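Local coordinates for protein trehalose-6-phosphate phosphatase (Neosartorya fumigata, PDB 5DXL) that belongs to the trehalose-phosphatase family of the HAD clan, with a Rossmann-like core of mainly parallel strands flanked by helices, at residues L48-T53 and D261-I266; F211-G216 and S267-S272. All coordinates share one frame; numbering follows the deposited sequence.

Contact 1. Residues L48-T53 and D261-I266; sequences LRTLKT and DVIGTI
Thr50 reaches across from helix 45-56 to meet both Ile263 and Ile266 of helix 259-270, so that a single side chain bridges two positions nearly one turn apart. The apolar part of the contact is methyl on methyl: CG2 of Thr50 lies 3.5 Å from CG2 of Ile266, somewhat tighter than ordinary van der Waals contact, and the CB of Ile266 follows at 3.7 Å from that same Thr50 methyl. With OG1 of Thr50 beside its backbone N (chi1 -57°) and CG1 of Ile266 likewise (chi1 -61°), CG2 of each is left anti to N and faces the other helix.

The polar branch of Thr50 is spent within its own helix. Its OG1 hydrogen-bonds to Arg46 O one turn earlier, while the same oxygen lies 3.7 Å from Ile263 CG2. Here a buried hydroxyl can border a hydrocarbon neighbour because its polar need is met locally. Thr265 repeats the device on the other helix: Asp261 O accepts from both Thr265 N and Thr265 OG1, the latter at 2.9 Å, and the two donors approach from opposite faces of the carbonyl plane.

No hydrogen bond joins 48-53 to 261-266 themselves; the polar tie between the helices comes further along, from Asn270 to Thr50 O. What results is buried helix-to-helix packing within the helical layer beside the central sheet, an arrangement at home in the layered alpha/beta core of the HAD fold.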
loop_
_atom_site.group_PDB
_atom_site.type_symbol
_atom_site.label_atom_id
_atom_site.label_comp_id
_atom_site.label_asym_id
_atom_site.label_seq_id
_atom_site.Cartn_x
_atom_site.Cartn_y
_atom_site.Cartn_z
ATOM N N LEU A 48 16.516 -4.526 7.915
ATOM C CA LEU A 48 15.895 -4.807 9.208
ATOM C C LEU A 48 16.411 -3.912 10.329
ATOM O O LEU A 48 15.620 -3.439 11.158
ATOM C CB LEU A 48 16.101 -6.277 9.581
ATOM C CG LEU A 48 15.292 -7.227 8.713
ATOM C CD1 LEU A 48 15.600 -8.680 9.074
ATOM C CD2 LEU A 48 13.807 -6.933 8.860
ATOM N N ARG A 49 17.727 -3.688 10.376
ATOM C CA ARG A 49 18.307 -2.778 11.361
ATOM C C ARG A 49 17.721 -1.386 11.215
ATOM O O ARG A 49 17.409 -0.723 12.193
ATOM C CB ARG A 49 19.832 -2.672 11.213
ATOM C CG ARG A 49 20.643 -3.791 11.830
ATOM C CD ARG A 49 22.110 -3.372 11.955
ATOM N NE ARG A 49 22.657 -2.826 10.711
ATOM C CZ ARG A 49 23.162 -3.566 9.724
ATOM N NH1 ARG A 49 23.186 -4.889 9.829
ATOM N NH2 ARG A 49 23.641 -2.986 8.631
ATOM N N THR A 50 17.622 -0.947 9.968
ATOM C CA THR A 50 17.141 0.387 9.645
ATOM C C THR A 50 15.702 0.574 10.117
ATOM O O THR A 50 15.367 1.589 10.732
ATOM C CB THR A 50 17.248 0.631 8.130
ATOM O OG1 THR A 50 18.614 0.439 7.731
ATOM C CG2 THR A 50 16.820 2.042 7.765
ATOM N N LEU A 51 14.864 -0.420 9.850
ATOM C CA LEU A 51 13.467 -0.371 10.279
ATOM C C LEU A 51 13.332 -0.461 11.794
ATOM O O LEU A 51 12.525 0.254 12.389
ATOM C CB LEU A 51 12.658 -1.491 9.624
ATOM C CG LEU A 51 12.416 -1.342 8.126
ATOM C CD1 LEU A 51 11.690 -2.579 7.602
ATOM C CD2 LEU A 51 11.595 -0.090 7.844
ATOM N N LYS A 52 14.115 -1.342 12.413
ATOM C CA LYS A 52 14.030 -1.514 13.859
ATOM C C LYS A 52 14.386 -0.213 14.573
ATOM O O LYS A 52 13.699 0.211 15.515
ATOM C CB LYS A 52 14.935 -2.653 14.310
ATOM C CG LYS A 52 14.921 -2.851 15.808
ATOM C CD LYS A 52 15.821 -4.007 16.205
ATOM C CE LYS A 52 15.810 -4.199 17.719
ATOM N NZ LYS A 52 16.655 -5.360 18.120
ATOM N N THR A 53 15.449 0.440 14.105
ATOM C CA THR A 53 15.893 1.686 14.713
ATOM C C THR A 53 14.859 2.796 14.514
ATOM O O THR A 53 14.565 3.549 15.442
ATOM C CB THR A 53 17.264 2.098 14.149
ATOM O OG1 THR A 53 18.232 1.107 14.533
ATOM C CG2 THR A 53 17.694 3.471 14.669
ATOM N N ASP A 261 18.732 4.180 -1.976
ATOM C CA ASP A 261 18.549 5.578 -1.598
ATOM C C ASP A 261 17.482 5.717 -0.513
ATOM O O ASP A 261 17.577 6.583 0.352
ATOM C CB ASP A 261 18.190 6.416 -2.828
ATOM C CG ASP A 261 19.244 6.320 -3.906
ATOM O OD1 ASP A 261 20.435 6.530 -3.586
ATOM O OD2 ASP A 261 18.889 5.986 -5.048
ATOM N N VAL A 262 16.462 4.871 -0.567
ATOM C CA VAL A 262 15.439 4.870 0.474
ATOM C C VAL A 262 16.078 4.513 1.814
ATOM O O VAL A 262 15.890 5.207 2.825
ATOM C CB VAL A 262 14.309 3.881 0.142
ATOM C CG1 VAL A 262 13.295 3.812 1.299
ATOM C CG2 VAL A 262 13.624 4.287 -1.159
ATOM N N ILE A 263 16.848 3.430 1.822
ATOM C CA ILE A 263 17.484 2.992 3.058
ATOM C C ILE A 263 18.462 4.053 3.549
ATOM O O ILE A 263 18.503 4.349 4.745
ATOM C CB ILE A 263 18.188 1.645 2.879
ATOM C CG1 ILE A 263 17.163 0.574 2.482
ATOM C CG2 ILE A 263 18.921 1.237 4.160
ATOM C CD1 ILE A 263 16.016 0.405 3.484
ATOM N N GLY A 264 19.213 4.658 2.629
ATOM C CA GLY A 264 20.125 5.732 3.003
ATOM C C GLY A 264 19.416 6.916 3.635
ATOM O O GLY A 264 19.907 7.506 4.605
ATOM N N THR A 265 18.253 7.257 3.091
ATOM C CA THR A 265 17.451 8.360 3.609
ATOM C C THR A 265 16.932 8.063 5.017
ATOM O O THR A 265 17.011 8.917 5.912
ATOM C CB THR A 265 16.290 8.657 2.679
ATOM O OG1 THR A 265 16.825 9.155 1.449
ATOM C CG2 THR A 265 15.381 9.713 3.273
ATOM N N ILE A 266 16.421 6.854 5.226
ATOM C CA ILE A 266 15.927 6.500 6.554
ATOM C C ILE A 266 17.091 6.455 7.553
ATOM O O ILE A 266 16.946 6.901 8.689
ATOM C CB ILE A 266 15.169 5.162 6.533
ATOM C CG1 ILE A 266 13.956 5.280 5.612
ATOM C CG2 ILE A 266 14.693 4.801 7.936
ATOM C CD1 ILE A 266 13.351 3.942 5.237
#

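Contact 2. Residues F211-G216 and S267-S272; sequences FVLCLG and SMLNNS
Leu269 of helix 259-270 points toward Phe211 and Leu213 of strand 211-216, a helix-on-sheet contact within the Rossmann-like HAD core. Its first shell is small and wholly apolar. The CD1 methyl of Leu269 lies 4.2 Å from Phe211 CZ and 4.4 Å from Leu213 CD2, and thus serves two residues that project from the same face of the strand. Reach comes from extension: chi2 of Leu269 is -179°, placing CD1 anti to CA, at the far end of the side chain, and the spacing at both partners is easy rather than tight.

A second shell surrounds these groups. Tyr15 of helix 8-17 meets the Phe211 ring edge-to-face and also touches Leu269, while Phe23 of the adjoining strand 21-25 borders Phe211, Leu213 and Leu269 alike. Backbone bonds from Phe211 and Leu213 to Leu22 hold the strand in the sheet, whose other face is packed by helix 222-229 against Val212 and Cys214.

Beyond Leu269 the helix gives way to a turn, and Ser272 folds back on it. Leu269 O accepts from Ser272 N at 3.1 Å and from Ser272 OG at 2.7 Å, the hydroxyl lying in the carbonyl plane.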
loop_
_atom_site.group_PDB
_atom_site.type_symbol
_atom_site.label_atom_id
_atom_site.label_comp_id
_atom_site.label_asym_id
_atom_site.label_seq_id
_atom_site.Cartn_x
_atom_site.Cartn_y
_atom_site.Cartn_z
ATOM N N PHE A 211 4.837 15.362 10.427
ATOM C CA PHE A 211 5.766 14.791 9.456
ATOM C C PHE A 211 5.162 13.504 8.926
ATOM O O PHE A 211 4.822 12.611 9.699
ATOM C CB PHE A 211 7.131 14.539 10.101
ATOM C CG PHE A 211 8.146 13.880 9.195
ATOM C CD1 PHE A 211 9.105 14.632 8.536
ATOM C CD2 PHE A 211 8.158 12.496 9.038
ATOM C CE1 PHE A 211 10.057 14.025 7.725
ATOM C CE2 PHE A 211 9.109 11.882 8.228
ATOM C CZ PHE A 211 10.057 12.638 7.579
ATOM N N VAL A 212 5.022 13.418 7.607
ATOM C CA VAL A 212 4.568 12.191 6.953
ATOM C C VAL A 212 5.527 11.875 5.822
ATOM O O VAL A 212 5.768 12.719 4.964
ATOM C CB VAL A 212 3.141 12.313 6.381
ATOM C CG1 VAL A 212 2.720 11.005 5.736
ATOM C CG2 VAL A 212 2.163 12.717 7.478
ATOM N N LEU A 213 6.106 10.679 5.844
ATOM C CA LEU A 213 6.923 10.210 4.726
ATOM C C LEU A 213 6.288 8.963 4.159
ATOM O O LEU A 213 6.107 7.965 4.867
ATOM C CB LEU A 213 8.355 9.919 5.170
ATOM C CG LEU A 213 9.285 9.307 4.104
ATOM C CD1 LEU A 213 9.474 10.225 2.894
ATOM C CD2 LEU A 213 10.646 9.008 4.723
ATOM N N CYS A 214 5.942 9.025 2.880
ATOM C CA CYS A 214 5.234 7.942 2.225
ATOM C C CYS A 214 6.001 7.547 0.984
ATOM O O CYS A 214 6.218 8.381 0.109
ATOM C CB CYS A 214 3.816 8.383 1.881
ATOM S SG CYS A 214 2.828 7.196 0.939
ATOM N N LEU A 215 6.416 6.284 0.928
ATOM C CA LEU A 215 7.317 5.793 -0.118
ATOM C C LEU A 215 6.760 4.576 -0.836
ATOM O O LEU A 215 6.280 3.631 -0.201
ATOM C CB LEU A 215 8.680 5.435 0.488
ATOM C CG LEU A 215 9.598 6.629 0.790
ATOM C CD1 LEU A 215 10.499 6.332 1.986
ATOM C CD2 LEU A 215 10.443 6.895 -0.442
ATOM N N GLY A 216 6.860 4.583 -2.162
ATOM C CA GLY A 216 6.384 3.459 -2.953
ATOM C C GLY A 216 6.855 3.575 -4.388
ATOM O O GLY A 216 7.094 4.680 -4.881
ATOM N N SER A 267 18.251 5.958 7.120
ATOM C CA SER A 267 19.448 5.973 7.979
ATOM C C SER A 267 19.821 7.387 8.408
ATOM O O SER A 267 20.175 7.609 9.572
ATOM C CB SER A 267 20.627 5.317 7.263
ATOM O OG SER A 267 20.360 3.948 7.033
HETATM N N MSE A 268 19.730 8.340 7.483
HETATM C CA MSE A 268 20.002 9.737 7.812
HETATM C C MSE A 268 19.071 10.198 8.925
HETATM O O MSE A 268 19.509 10.859 9.871
HETATM C CB MSE A 268 19.841 10.646 6.584
HETATM C CG MSE A 268 19.849 12.161 6.926
HETATM SE SE MSE A 268 19.414 13.180 5.326
HETATM C CE MSE A 268 17.499 12.745 5.341
ATOM N N LEU A 269 17.787 9.849 8.829
ATOM C CA LEU A 269 16.847 10.251 9.871
ATOM C C LEU A 269 17.205 9.586 11.200
ATOM O O LEU A 269 17.197 10.237 12.260
ATOM C CB LEU A 269 15.406 9.905 9.476
ATOM C CG LEU A 269 14.886 10.596 8.215
ATOM C CD1 LEU A 269 13.448 10.155 7.976
ATOM C CD2 LEU A 269 14.969 12.118 8.332
ATOM N N ASN A 270 17.548 8.302 11.143
ATOM C CA ASN A 270 17.946 7.561 12.341
ATOM C C ASN A 270 19.164 8.171 13.012
ATOM O O ASN A 270 19.256 8.187 14.240
ATOM C CB ASN A 270 18.254 6.101 12.010
ATOM C CG ASN A 270 17.002 5.273 11.728
ATOM O OD1 ASN A 270 15.899 5.635 12.118
ATOM N ND2 ASN A 270 17.187 4.137 11.063
ATOM N N ASN A 271 20.099 8.665 12.210
ATOM C CA ASN A 271 21.348 9.205 12.748
ATOM C C ASN A 271 21.184 10.562 13.411
ATOM O O ASN A 271 22.154 11.108 13.952
ATOM C CB ASN A 271 22.397 9.291 11.643
ATOM C CG ASN A 271 22.890 7.926 11.214
ATOM O OD1 ASN A 271 22.762 6.951 11.954
ATOM N ND2 ASN A 271 23.458 7.849 10.012
ATOM N N SER A 272 19.970 11.106 13.374
ATOM C CA SER A 272 19.685 12.351 14.077
ATOM C C SER A 272 19.205 12.071 15.500
ATOM O O SER A 272 18.832 12.997 16.226
ATOM C CB SER A 272 18.642 13.186 13.324
ATOM O OG SER A 272 17.352 12.613 13.428
#

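In the fold
Helix 259-270 is common to both contacts, turning one flank to helix 45-56 and another to strand 211-216; the two centres are about 8 Å apart. The contacts are also joined directly. Asn270 ND2 of contact 2 approaches Thr50 O of contact 1 at 3.1 Å, a probable hydrogen bond, and Asn270 CG packs 3.5 Å from Thr53 CG2. Val262 CG1 lies 3.8 Å from Leu215 CD1, extending the apolar layer between helix and sheet. The segments alternate along the chain, 48-53, 211-216, 261-266, 267-272, so a late helix meets an element from early in the sequence and a strand about 50 residues before it: one example of how layered alpha/beta folds unite distant sequence.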